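Local coordinates for protein interleukin-20 receptor subunit beta (Homo sapiens, PDB 6DF3) that pairs with IL20RA to form a receptor for the cytokines IL-19, IL-20 and IL-24, and with IL22RA1 to form one for IL-20 and IL-24, at residues C[30-35]-C[79-84]; C[50-55]-C[63-68]; C[70-75]-C[98-103]; C[130-135]-C[170-175]. The protein carries 1 engineered substitution. All coordinates share one frame; numbering follows the deposited sequence.

Interactions 1, 2 and 3 all lie in the N-terminal fibronectin type III domain, whereas interaction 4 belongs to the second one. Interaction 1 pairs two central strands, 31-37 and 74-83, of a four-stranded sheet. Interaction 2 is nested inside the loop closed by interaction 1, with centres about 13 Å apart, and reaches strand 31-37 through backbone bonds of Ser52 and Cys55 to Val34. Interaction 3 shares strand 74-83 and crosses interaction 1 along the chain; it sits at the end of the domain facing the second one, where its nearest atoms come within about 6 Å of interaction 4. The centres of interactions 1 and 4 are about 41 Å apart, as expected for an elongated two-domain ectodomain.

Interaction 1 of 4, residues C[30-35]-C[79-84]; sequences VYYSVE and VRATLG
Tyr31 O is gripped from the opposite strand by Thr82 N at 2.8 Å, with an N-H...O angle of 169°, and the CA-H of Ala81 also points at this oxygen. The bond belongs to an antiparallel pair in the N-terminal fibronectin type III domain, where strands 31-37 and 74-83 run side by side in the C'-C-F-G sheet with an angle of 148° between their segments. Tyr31 N returns a bond to Thr82 O at 3.1 Å, and two residues on, Ser33 N to Arg80 O and Arg80 N to Ser33 O form the next hydrogen-bonded pair.

On the face of Ser33, Arg80 and Thr82, a water is hydrogen-bonded to Ser33 OG and accepts a weak bond from Arg80 NE. The face of Tyr32, Val34, Val79 and Ala81 is mainly apolar. Tyr32 CE1 meets Ala81 CB obliquely at 3.9 Å, while its OH bonds to Val23 N and its ring meets Trp20 edge-to-face. Beside this face, Val30 CG1 reaches the same Ala81 CB at 3.7 Å. Val79 places CG2 anti to its backbone N, beside the carbonyl carbon, and this methyl approaches Val34 CG2 at 3.9 Å.

Interaction 2 of 4, residues C[50-55]-C[63-68]; sequences IPSSWC and CDVTDD
Cys55 and Cys63 are joined covalently, with SG to SG at 2.0 Å and a CB-SG-SG-CB torsion of 103°. The two sulfurs leave their backbones differently: Cys63 SG lies anti to its backbone N, whereas Cys55 SG lies anti to its carbonyl carbon.

Among the hydrogen bonds, Asp68 OD1 takes two from one residue. Ser53 N reaches it at 2.8 Å on the syn lone pair, and Ser53 OG at 2.9 Å, also on the syn side but out of the carboxylate plane. Beyond the two segments, a basic side chain on the chain of another protein in the assembly forms a salt bridge to the same oxygen. With an alanine here in place of Asp68, Ser53 N and OG would probably lose their shared acceptor, and the basic group of the other protein its countercharge. Trp54 NE1 donates to Asp67 OD2 at 2.9 Å, almost straight at 168°, the oxygen lying in the indole plane while the carboxylate is turned 69° from it.

These contacts tie, within the N-terminal fibronectin type III domain, the segment after strand 50-51 to the end of strand 62-64 and the turn that follows. There Asp64 OD1 accepts from Thr66 N in an Asx turn.

One water bridges the segments, donating to Ser52 OG and to Asp64 O at 3.0 Å, and accepting from Trp54 N.

Interaction 3 of 4, residues C[70-75]-C[98-103]; sequences TATVPY and NRQSTI. Engineered in segment 98-103: Gln100 (natural residue Asn).
The Arg99 side chain crosses that of Thr72 at about a right angle. This is the end of the N-terminal fibronectin type III domain that faces the second domain: residues 98-103 open the linker after strand 86-98, and Thr72 forms an inverse gamma turn just before strand 74-83. From CB, a chi1 of 72° sets CG between backbone N and carbonyl carbon, 3.9 Å from Thr72 OG1; CD follows, 3.8 Å from Ala71 O. The chain extends to NE, which donates to Thr72 OG1 at 2.9 Å. NH2 donates to the same atom at 3.1 Å, a side-on, two-nitrogen grip within 8° of the guanidinium plane, while NH1 lies nearest Thr70 C. The Thr70-Ala71 peptide covers one face of the group, Ala71 N 3.8 Å from the plane.

A leucine in place of Arg99 would probably cost Thr72 OG1 both donors and the peptide its flat neighbour, with Ala177 O of the second domain remaining as the hydroxyl's partner. A water also bridges the backbones, donating to Ala71 O and Val73 O and accepting from Arg99 N. Asn98 OD1 takes Gln100 N in an Asx turn; engineered Gln100 bonds through NE2 to Ile178 O and brings OE1 to 3.5 Å from Thr72 CG2.

Interaction 4 of 4, residues C[130-135]-C[170-175]; sequences EFLVAY and KAETFV. Unlike the reference sequence in segment 170-175: Glu172 (reference Gln).
Glu130 and Phe174 exchange two backbone hydrogen bonds. Glu130 N reaches Phe174 O at 2.8 Å with an N-H...O angle of 164°, while Phe174 N to Glu130 O is shorter, 2.6 Å, yet bent to 134°. Leu132 and Glu172 form the next hydrogen-bonded pair, and here the two bonds differ in direction: Glu172 N meets Leu132 O nearly in line with the carbonyl, whereas Leu132 N sits well above the carbonyl plane of Glu172 O. Ala134 and Lys170 make the third, Ala134 N to Lys170 O at 3.0 Å. In the non-hydrogen-bonded pairs between them, CA-H groups of Phe131, Val133 and Ala171 point at carbonyl oxygens of the other strand.

This ladder joins strands 130-137 and 167-175, the central pair of the four-stranded sheet of the second fibronectin type III domain, and the short segments run antiparallel at 150°.

Phe131, Val133, Ala171 and Thr173 share the face turned to the domain interior, where Leu122 and Ile120 of strand 117-122 pack on it. Val133 CG2 touches Ala171 CB at 4.2 Å. Thr173 OG1 lies 3.7 Å from Phe131 CE2, a buried hydroxyl with no polar partner in the model. On the other face Leu132 and Glu172, which differs from the reference sequence, lie side by side pointing the same way, with Leu132 CD2 in contact with Glu172 OE2 at 3.2 Å. Lys170 runs extended past Ala134, its CE 4.1 Å from Ala134 CB, and forms a cation-pi contact with Phe184. Phe174 meets Tyr181, and Glu130 OE2 lies near the plane of its ring at the edge, 4.3 Å from Phe174 CD2.

Interaction 1 of 4, residues C[30-35]-C[79-84]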
loop_
_atom_site.group_PDB
_atom_site.type_symbol
_atom_site.label_atom_id
_atom_site.label_comp_id
_atom_site.label_asym_id
_atom_site.label_seq_id
_atom_site.Cartn_x
_atom_site.Cartn_y
_atom_site.Cartn_z
ATOM N N VAL C 30 27.037 -24.389 14.855
ATOM C CA VAL C 30 26.634 -23.152 15.499
ATOM C C VAL C 30 25.403 -22.578 14.806
ATOM O O VAL C 30 25.296 -22.615 13.554
ATOM C CB VAL C 30 27.785 -22.131 15.520
ATOM C CG1 VAL C 30 27.310 -20.767 16.047
ATOM C CG2 VAL C 30 28.940 -22.694 16.357
ATOM N N TYR C 31 24.482 -22.082 15.640
ATOM C CA TYR C 31 23.325 -21.295 15.169
ATOM C C TYR C 31 23.451 -19.801 15.520
ATOM O O TYR C 31 24.175 -19.417 16.440
ATOM C CB TYR C 31 22.035 -21.934 15.723
ATOM C CG TYR C 31 21.707 -23.320 15.092
ATOM C CD1 TYR C 31 21.519 -23.446 13.684
ATOM C CD2 TYR C 31 21.554 -24.481 15.881
ATOM C CE1 TYR C 31 21.231 -24.679 13.092
ATOM C CE2 TYR C 31 21.254 -25.727 15.283
ATOM C CZ TYR C 31 21.089 -25.805 13.897
ATOM O OH TYR C 31 20.780 -26.971 13.262
ATOM N N TYR C 32 22.770 -18.958 14.775
ATOM C CA TYR C 32 22.875 -17.511 14.993
ATOM C C TYR C 32 21.489 -16.910 15.182
ATOM O O TYR C 32 20.547 -17.399 14.575
ATOM C CB TYR C 32 23.572 -16.847 13.771
ATOM C CG TYR C 32 24.942 -17.380 13.518
ATOM C CD1 TYR C 32 25.994 -17.001 14.325
ATOM C CD2 TYR C 32 25.186 -18.314 12.498
ATOM C CE1 TYR C 32 27.264 -17.520 14.149
ATOM C CE2 TYR C 32 26.468 -18.828 12.295
ATOM C CZ TYR C 32 27.504 -18.421 13.137
ATOM O OH TYR C 32 28.771 -18.919 13.010
ATOM N N SER C 33 21.360 -15.829 15.946
ATOM C CA SER C 33 20.078 -15.056 16.028
ATOM C C SER C 33 20.354 -13.614 15.725
ATOM O O SER C 33 21.340 -13.057 16.217
ATOM C CB SER C 33 19.416 -15.177 17.403
ATOM O OG SER C 33 19.346 -16.553 17.750
ATOM N N VAL C 34 19.504 -13.029 14.894
ATOM C CA VAL C 34 19.610 -11.623 14.556
ATOM C C VAL C 34 18.455 -10.765 15.119
ATOM O O VAL C 34 17.316 -11.174 15.034
ATOM C CB VAL C 34 19.650 -11.435 13.052
ATOM C CG1 VAL C 34 19.746 -9.965 12.714
ATOM C CG2 VAL C 34 20.793 -12.235 12.475
ATOM N N GLU C 35 18.773 -9.578 15.653
ATOM C CA GLU C 35 17.744 -8.627 16.067
ATOM C C GLU C 35 18.053 -7.236 15.524
ATOM O O GLU C 35 19.191 -6.992 15.163
ATOM C CB GLU C 35 17.668 -8.580 17.564
ATOM C CG GLU C 35 17.170 -9.891 18.115
ATOM C CD GLU C 35 17.021 -9.860 19.629
ATOM O OE1 GLU C 35 17.572 -8.938 20.277
ATOM O OE2 GLU C 35 16.372 -10.796 20.175
ATOM N N VAL C 79 23.795 -9.473 16.241
ATOM C CA VAL C 79 23.738 -10.914 16.019
ATOM C C VAL C 79 24.459 -11.667 17.118
ATOM O O VAL C 79 25.421 -11.173 17.685
ATOM C CB VAL C 79 24.340 -11.276 14.669
ATOM C CG1 VAL C 79 25.819 -10.916 14.636
ATOM C CG2 VAL C 79 24.146 -12.767 14.346
ATOM N N ARG C 80 23.987 -12.854 17.452
ATOM C CA ARG C 80 24.727 -13.662 18.417
ATOM C C ARG C 80 24.694 -15.113 18.016
ATOM O O ARG C 80 23.900 -15.518 17.174
ATOM C CB ARG C 80 24.159 -13.481 19.823
ATOM C CG ARG C 80 22.835 -14.200 20.103
ATOM C CD ARG C 80 22.360 -14.034 21.543
ATOM N NE ARG C 80 20.962 -14.451 21.632
ATOM C CZ ARG C 80 20.194 -14.339 22.717
ATOM N NH1 ARG C 80 20.672 -13.861 23.857
ATOM N NH2 ARG C 80 18.921 -14.729 22.648
ATOM N N ALA C 81 25.563 -15.892 18.642
ATOM C CA ALA C 81 25.679 -17.284 18.339
ATOM C C ALA C 81 25.194 -18.091 19.520
ATOM O O ALA C 81 25.357 -17.666 20.650
ATOM C CB ALA C 81 27.119 -17.609 18.032
ATOM N N THR C 82 24.571 -19.230 19.209
ATOM C CA THR C 82 24.120 -20.235 20.182
ATOM C C THR C 82 24.650 -21.639 19.854
ATOM O O THR C 82 24.868 -22.012 18.680
ATOM C CB THR C 82 22.568 -20.353 20.297
ATOM O OG1 THR C 82 21.944 -20.215 19.011
ATOM C CG2 THR C 82 22.006 -19.283 21.227
ATOM N N LEU C 83 24.811 -22.394 20.939
ATOM C CA LEU C 83 25.348 -23.752 20.942
ATOM C C LEU C 83 24.850 -24.386 22.257
ATOM O O LEU C 83 25.636 -24.669 23.176
ATOM C CB LEU C 83 26.887 -23.713 20.840
ATOM C CG LEU C 83 27.609 -24.916 20.237
ATOM C CD1 LEU C 83 29.091 -24.648 20.013
ATOM C CD2 LEU C 83 27.444 -26.121 21.129
ATOM N N GLY C 84 23.525 -24.536 22.348
ATOM C CA GLY C 84 22.871 -25.076 23.547
ATOM C C GLY C 84 22.584 -24.059 24.642
ATOM O O GLY C 84 21.761 -23.171 24.454
HETATM O O HOH W 1 21.013 -16.920 19.607
#

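Interaction 2 of 4, residues C[50-55]-C[63-68]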
loop_
_atom_site.group_PDB
_atom_site.type_symbol
_atom_site.label_atom_id
_atom_site.label_comp_id
_atom_site.label_asym_id
_atom_site.label_seq_id
_atom_site.Cartn_x
_atom_site.Cartn_y
_atom_site.Cartn_z
ATOM N N ILE C 50 14.126 -5.968 18.243
ATOM C CA ILE C 50 13.060 -6.777 17.674
ATOM C C ILE C 50 13.636 -8.004 16.946
ATOM O O ILE C 50 14.589 -7.898 16.177
ATOM C CB ILE C 50 12.297 -5.909 16.662
ATOM C CG1 ILE C 50 11.869 -4.638 17.369
ATOM C CG2 ILE C 50 11.163 -6.684 15.991
ATOM C CD1 ILE C 50 11.472 -3.581 16.402
ATOM N N PRO C 51 13.010 -9.171 17.134
ATOM C CA PRO C 51 13.477 -10.341 16.398
ATOM C C PRO C 51 13.313 -10.214 14.920
ATOM O O PRO C 51 12.281 -9.758 14.454
ATOM C CB PRO C 51 12.542 -11.488 16.897
ATOM C CG PRO C 51 12.112 -11.034 18.249
ATOM C CD PRO C 51 12.065 -9.535 18.214
ATOM N N SER C 52 14.326 -10.659 14.198
ATOM C CA SER C 52 14.321 -10.717 12.775
ATOM C C SER C 52 13.216 -11.652 12.284
ATOM O O SER C 52 12.865 -12.615 12.942
ATOM C CB SER C 52 15.665 -11.293 12.338
ATOM O OG SER C 52 15.743 -11.255 10.919
ATOM N N SER C 53 12.693 -11.386 11.096
ATOM C CA SER C 53 11.617 -12.221 10.539
ATOM C C SER C 53 12.105 -13.664 10.284
ATOM O O SER C 53 11.517 -14.620 10.776
ATOM C CB SER C 53 11.060 -11.580 9.265
ATOM O OG SER C 53 10.256 -10.423 9.543
ATOM N N TRP C 54 13.233 -13.809 9.597
ATOM C CA TRP C 54 13.709 -15.138 9.155
ATOM C C TRP C 54 14.948 -15.672 9.826
ATOM O O TRP C 54 15.458 -16.720 9.383
ATOM C CB TRP C 54 13.934 -15.136 7.652
ATOM C CG TRP C 54 12.755 -14.674 6.945
ATOM C CD1 TRP C 54 12.665 -13.582 6.157
ATOM C CD2 TRP C 54 11.447 -15.258 6.989
ATOM N NE1 TRP C 54 11.386 -13.458 5.672
ATOM C CE2 TRP C 54 10.616 -14.474 6.163
ATOM C CE3 TRP C 54 10.891 -16.371 7.661
ATOM C CZ2 TRP C 54 9.250 -14.760 5.965
ATOM C CZ3 TRP C 54 9.549 -16.667 7.461
ATOM C CH2 TRP C 54 8.732 -15.859 6.616
ATOM N N CYS C 55 15.438 -15.008 10.884
ATOM C CA CYS C 55 16.686 -15.445 11.550
ATOM C C CYS C 55 16.709 -15.500 13.038
ATOM O O CYS C 55 17.474 -14.815 13.681
ATOM C CB CYS C 55 17.846 -14.588 11.088
ATOM S SG CYS C 55 17.914 -14.539 9.290
ATOM N N CYS C 63 21.966 -13.575 6.952
ATOM C CA CYS C 63 20.529 -13.407 7.164
ATOM C C CYS C 63 20.012 -12.379 6.183
ATOM O O CYS C 63 20.466 -11.231 6.184
ATOM C CB CYS C 63 20.243 -12.872 8.566
ATOM S SG CYS C 63 18.455 -12.607 8.975
ATOM N N ASP C 64 19.039 -12.778 5.382
ATOM C CA ASP C 64 18.258 -11.863 4.618
ATOM C C ASP C 64 17.276 -11.044 5.514
ATOM O O ASP C 64 16.184 -11.519 5.833
ATOM C CB ASP C 64 17.524 -12.613 3.504
ATOM C CG ASP C 64 16.893 -11.679 2.508
ATOM O OD1 ASP C 64 16.729 -10.479 2.850
ATOM O OD2 ASP C 64 16.572 -12.122 1.377
ATOM N N VAL C 65 17.630 -9.791 5.839
ATOM C CA VAL C 65 16.839 -8.928 6.688
ATOM C C VAL C 65 15.966 -7.994 5.857
ATOM O O VAL C 65 15.486 -6.979 6.323
ATOM C CB VAL C 65 17.746 -8.074 7.636
ATOM C CG1 VAL C 65 18.640 -8.963 8.494
ATOM C CG2 VAL C 65 18.665 -7.148 6.894
ATOM N N THR C 66 15.790 -8.294 4.590
ATOM C CA THR C 66 14.990 -7.442 3.720
ATOM C C THR C 66 13.632 -7.104 4.329
ATOM O O THR C 66 13.236 -5.964 4.357
ATOM C CB THR C 66 14.848 -8.120 2.362
ATOM O OG1 THR C 66 16.177 -8.345 1.793
ATOM C CG2 THR C 66 13.926 -7.278 1.410
ATOM N N ASP C 67 12.939 -8.106 4.815
ATOM C CA ASP C 67 11.603 -7.921 5.366
ATOM C C ASP C 67 11.534 -7.169 6.697
ATOM O O ASP C 67 10.487 -6.714 7.023
ATOM C CB ASP C 67 10.888 -9.238 5.479
ATOM C CG ASP C 67 10.692 -9.899 4.127
ATOM O OD1 ASP C 67 10.823 -9.262 3.032
ATOM O OD2 ASP C 67 10.499 -11.088 4.189
ATOM N N ASP C 68 12.659 -6.978 7.382
ATOM C CA ASP C 68 12.706 -6.215 8.592
ATOM C C ASP C 68 13.006 -4.745 8.329
ATOM O O ASP C 68 12.708 -3.924 9.138
ATOM C CB ASP C 68 13.826 -6.756 9.472
ATOM C CG ASP C 68 13.711 -8.270 9.711
ATOM O OD1 ASP C 68 12.620 -8.765 10.101
ATOM O OD2 ASP C 68 14.724 -8.990 9.524
HETATM O O HOH W 2 14.768 -11.527 8.470
#

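Interaction 3 of 4, residues C[70-75]-C[98-103]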
loop_
_atom_site.group_PDB
_atom_site.type_symbol
_atom_site.label_atom_id
_atom_site.label_comp_id
_atom_site.label_asym_id
_atom_site.label_seq_id
_atom_site.Cartn_x
_atom_site.Cartn_y
_atom_site.Cartn_z
ATOM N N THR C 70 11.982 -1.623 6.792
ATOM C CA THR C 70 10.680 -1.265 6.178
ATOM C C THR C 70 10.439 0.211 6.154
ATOM O O THR C 70 9.317 0.716 5.807
ATOM C CB THR C 70 9.523 -1.916 6.950
ATOM O OG1 THR C 70 9.701 -1.645 8.290
ATOM C CG2 THR C 70 9.502 -3.441 6.817
ATOM N N ALA C 71 11.506 0.938 6.436
ATOM C CA ALA C 71 11.519 2.357 6.269
ATOM C C ALA C 71 12.920 2.857 5.785
ATOM O O ALA C 71 13.977 2.286 6.100
ATOM C CB ALA C 71 11.141 2.999 7.574
ATOM N N THR C 72 12.927 3.996 5.126
ATOM C CA THR C 72 14.191 4.609 4.644
ATOM C C THR C 72 14.772 5.487 5.800
ATOM O O THR C 72 14.768 6.707 5.757
ATOM C CB THR C 72 13.949 5.347 3.327
ATOM O OG1 THR C 72 13.333 4.429 2.399
ATOM C CG2 THR C 72 15.231 5.859 2.697
ATOM N N VAL C 73 15.247 4.807 6.833
ATOM C CA VAL C 73 15.901 5.380 7.979
ATOM C C VAL C 73 17.037 4.382 8.383
ATOM O O VAL C 73 17.024 3.184 7.941
ATOM C CB VAL C 73 14.910 5.568 9.170
ATOM C CG1 VAL C 73 13.691 6.410 8.794
ATOM C CG2 VAL C 73 14.424 4.239 9.723
ATOM N N PRO C 74 18.033 4.852 9.192
ATOM C CA PRO C 74 19.089 3.940 9.617
ATOM C C PRO C 74 18.597 2.951 10.647
ATOM O O PRO C 74 17.884 3.342 11.542
ATOM C CB PRO C 74 20.190 4.857 10.264
ATOM C CG PRO C 74 19.480 6.173 10.519
ATOM C CD PRO C 74 18.241 6.244 9.642
ATOM N N TYR C 75 19.082 1.715 10.543
ATOM C CA TYR C 75 18.737 0.581 11.356
ATOM C C TYR C 75 20.025 0.037 12.024
ATOM O O TYR C 75 21.044 -0.091 11.383
ATOM C CB TYR C 75 18.134 -0.547 10.465
ATOM C CG TYR C 75 16.671 -0.466 10.246
ATOM C CD1 TYR C 75 16.170 0.386 9.284
ATOM C CD2 TYR C 75 15.779 -1.244 10.982
ATOM C CE1 TYR C 75 14.781 0.502 9.050
ATOM C CE2 TYR C 75 14.382 -1.136 10.772
ATOM C CZ TYR C 75 13.873 -0.263 9.799
ATOM O OH TYR C 75 12.518 -0.147 9.478
ATOM N N ASN C 98 21.089 2.021 6.284
ATOM C CA ASN C 98 20.043 2.746 5.682
ATOM C C ASN C 98 19.877 2.229 4.245
ATOM O O ASN C 98 20.783 2.393 3.389
ATOM C CB ASN C 98 20.363 4.252 5.671
ATOM C CG ASN C 98 19.125 5.118 5.269
ATOM O OD1 ASN C 98 18.310 4.724 4.416
ATOM N ND2 ASN C 98 18.986 6.282 5.887
ATOM N N ARG C 99 18.672 1.741 3.912
ATOM C CA ARG C 99 18.439 1.246 2.568
ATOM C C ARG C 99 18.604 2.307 1.459
ATOM O O ARG C 99 18.647 1.933 0.341
ATOM C CB ARG C 99 17.105 0.541 2.445
ATOM C CG ARG C 99 15.892 1.482 2.495
ATOM C CD ARG C 99 14.603 0.683 2.708
ATOM N NE ARG C 99 13.453 1.578 2.662
ATOM C CZ ARG C 99 12.197 1.190 2.656
ATOM N NH1 ARG C 99 11.884 -0.093 2.591
ATOM N NH2 ARG C 99 11.253 2.116 2.681
ATOM N N GLN C 100 18.610 3.599 1.773
ATOM C CA GLN C 100 18.971 4.670 0.833
ATOM C C GLN C 100 20.335 4.347 0.137
ATOM O O GLN C 100 20.584 4.738 -0.938
ATOM C CB GLN C 100 19.040 5.981 1.635
ATOM C CG GLN C 100 19.422 7.286 0.915
ATOM C CD GLN C 100 18.220 7.902 0.206
ATOM O OE1 GLN C 100 17.129 8.028 0.789
ATOM N NE2 GLN C 100 18.402 8.287 -1.059
ATOM N N SER C 101 21.208 3.615 0.801
ATOM C CA SER C 101 22.487 3.288 0.248
ATOM C C SER C 101 22.486 1.965 -0.506
ATOM O O SER C 101 23.538 1.490 -0.820
ATOM C CB SER C 101 23.502 3.277 1.370
ATOM O OG SER C 101 23.324 2.061 2.098
ATOM N N THR C 102 21.333 1.367 -0.836
ATOM C CA THR C 102 21.364 0.108 -1.572
ATOM C C THR C 102 22.154 0.240 -2.937
ATOM O O THR C 102 22.240 1.356 -3.499
ATOM C CB THR C 102 20.031 -0.451 -1.806
ATOM O OG1 THR C 102 20.130 -1.803 -2.209
ATOM C CG2 THR C 102 19.236 0.333 -2.844
ATOM N N ILE C 103 22.746 -0.865 -3.425
ATOM C CA ILE C 103 23.491 -0.832 -4.703
ATOM C C ILE C 103 22.480 -1.093 -5.811
ATOM O O ILE C 103 21.960 -2.174 -5.918
ATOM C CB ILE C 103 24.632 -1.853 -4.743
ATOM C CG1 ILE C 103 25.660 -1.477 -3.659
ATOM C CG2 ILE C 103 25.239 -1.902 -6.152
ATOM C CD1 ILE C 103 26.712 -2.524 -3.351
HETATM O O HOH W 3 16.598 1.551 5.959
HETATM O O HOH W 4 10.364 4.681 3.983
#

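Interaction 4 of 4, residues C[130-135]-C[170-175]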
loop_
_atom_site.group_PDB
_atom_site.type_symbol
_atom_site.label_atom_id
_atom_site.label_comp_id
_atom_site.label_asym_id
_atom_site.label_seq_id
_atom_site.Cartn_x
_atom_site.Cartn_y
_atom_site.Cartn_z
ATOM N N GLU C 130 10.398 0.653 -10.411
ATOM C CA GLU C 130 9.855 1.068 -11.718
ATOM C C GLU C 130 11.017 1.248 -12.755
ATOM O O GLU C 130 12.176 1.648 -12.386
ATOM C CB GLU C 130 9.060 2.376 -11.581
ATOM C CG GLU C 130 7.727 2.249 -10.845
ATOM C CD GLU C 130 7.123 3.616 -10.473
ATOM O OE1 GLU C 130 6.669 4.314 -11.415
ATOM O OE2 GLU C 130 7.139 4.004 -9.254
ATOM N N PHE C 131 10.692 0.940 -14.023
ATOM C CA PHE C 131 11.657 0.961 -15.160
ATOM C C PHE C 131 11.346 2.112 -16.109
ATOM O O PHE C 131 10.189 2.296 -16.541
ATOM C CB PHE C 131 11.662 -0.344 -15.977
ATOM C CG PHE C 131 12.060 -1.551 -15.187
ATOM C CD1 PHE C 131 11.117 -2.250 -14.436
ATOM C CD2 PHE C 131 13.407 -1.990 -15.154
ATOM C CE1 PHE C 131 11.482 -3.376 -13.692
ATOM C CE2 PHE C 131 13.784 -3.127 -14.424
ATOM C CZ PHE C 131 12.827 -3.812 -13.681
ATOM N N LEU C 132 12.394 2.883 -16.375
ATOM C CA LEU C 132 12.457 3.867 -17.436
ATOM C C LEU C 132 13.149 3.267 -18.636
ATOM O O LEU C 132 14.230 2.722 -18.535
ATOM C CB LEU C 132 13.304 5.026 -16.982
ATOM C CG LEU C 132 12.831 6.391 -17.388
ATOM C CD1 LEU C 132 12.347 7.046 -16.106
ATOM C CD2 LEU C 132 13.936 7.204 -18.096
ATOM N N VAL C 133 12.537 3.383 -19.791
ATOM C CA VAL C 133 13.120 2.862 -21.027
ATOM C C VAL C 133 13.178 4.020 -21.996
ATOM O O VAL C 133 12.167 4.648 -22.264
ATOM C CB VAL C 133 12.320 1.677 -21.608
ATOM C CG1 VAL C 133 13.022 1.081 -22.821
ATOM C CG2 VAL C 133 12.156 0.600 -20.542
ATOM N N ALA C 134 14.383 4.326 -22.463
ATOM C CA ALA C 134 14.601 5.344 -23.493
ATOM C C ALA C 134 14.785 4.601 -24.770
ATOM O O ALA C 134 15.506 3.581 -24.801
ATOM C CB ALA C 134 15.836 6.188 -23.208
ATOM N N TYR C 135 14.085 5.085 -25.806
ATOM C CA TYR C 135 14.271 4.582 -27.147
ATOM C C TYR C 135 14.117 5.666 -28.229
ATOM O O TYR C 135 13.404 6.671 -28.049
ATOM C CB TYR C 135 13.334 3.395 -27.414
ATOM C CG TYR C 135 11.825 3.666 -27.426
ATOM C CD1 TYR C 135 11.112 4.050 -28.602
ATOM C CD2 TYR C 135 11.103 3.469 -26.268
ATOM C CE1 TYR C 135 9.727 4.264 -28.547
ATOM C CE2 TYR C 135 9.749 3.668 -26.213
ATOM C CZ TYR C 135 9.063 4.050 -27.319
ATOM O OH TYR C 135 7.723 4.178 -27.044
ATOM N N LYS C 170 17.890 1.639 -24.299
ATOM C CA LYS C 170 18.550 1.386 -23.040
ATOM C C LYS C 170 17.484 1.559 -21.922
ATOM O O LYS C 170 16.469 2.251 -22.132
ATOM C CB LYS C 170 19.713 2.355 -22.814
ATOM C CG LYS C 170 19.272 3.809 -22.843
ATOM C CD LYS C 170 20.384 4.798 -22.596
ATOM C CE LYS C 170 19.839 6.219 -22.548
ATOM N NZ LYS C 170 20.900 7.207 -22.215
ATOM N N ALA C 171 17.760 0.975 -20.758
ATOM C CA ALA C 171 16.817 0.921 -19.635
ATOM C C ALA C 171 17.503 1.154 -18.287
ATOM O O ALA C 171 18.648 0.755 -18.054
ATOM C CB ALA C 171 16.083 -0.413 -19.617
ATOM N N GLU C 172 16.742 1.741 -17.388
ATOM C CA GLU C 172 17.195 2.289 -16.132
ATOM C C GLU C 172 16.133 1.862 -15.110
ATOM O O GLU C 172 14.999 1.566 -15.485
ATOM C CB GLU C 172 17.112 3.798 -16.345
ATOM C CG GLU C 172 17.829 4.701 -15.392
ATOM C CD GLU C 172 17.374 6.165 -15.496
ATOM O OE1 GLU C 172 18.126 7.045 -15.018
ATOM O OE2 GLU C 172 16.281 6.467 -16.029
ATOM N N THR C 173 16.462 1.940 -13.830
ATOM C CA THR C 173 15.615 1.448 -12.786
ATOM C C THR C 173 15.324 2.707 -11.895
ATOM O O THR C 173 16.126 3.658 -11.900
ATOM C CB THR C 173 16.446 0.346 -12.122
ATOM O OG1 THR C 173 15.812 -0.943 -12.180
ATOM C CG2 THR C 173 16.855 0.756 -10.790
ATOM N N PHE C 174 14.177 2.734 -11.197
ATOM C CA PHE C 174 13.784 3.832 -10.255
ATOM C C PHE C 174 13.082 3.244 -9.039
ATOM O O PHE C 174 12.236 2.396 -9.213
ATOM C CB PHE C 174 12.818 4.861 -10.864
ATOM C CG PHE C 174 12.352 5.910 -9.878
ATOM C CD1 PHE C 174 13.228 6.890 -9.395
ATOM C CD2 PHE C 174 11.044 5.909 -9.398
ATOM C CE1 PHE C 174 12.812 7.861 -8.465
ATOM C CE2 PHE C 174 10.608 6.878 -8.472
ATOM C CZ PHE C 174 11.486 7.861 -7.997
ATOM N N VAL C 175 13.448 3.733 -7.843
ATOM C CA VAL C 175 13.069 3.175 -6.537
ATOM C C VAL C 175 12.463 4.327 -5.693
ATOM O O VAL C 175 13.204 5.151 -5.062
ATOM C CB VAL C 175 14.316 2.516 -5.826
ATOM C CG1 VAL C 175 13.976 2.028 -4.410
ATOM C CG2 VAL C 175 14.832 1.311 -6.614
#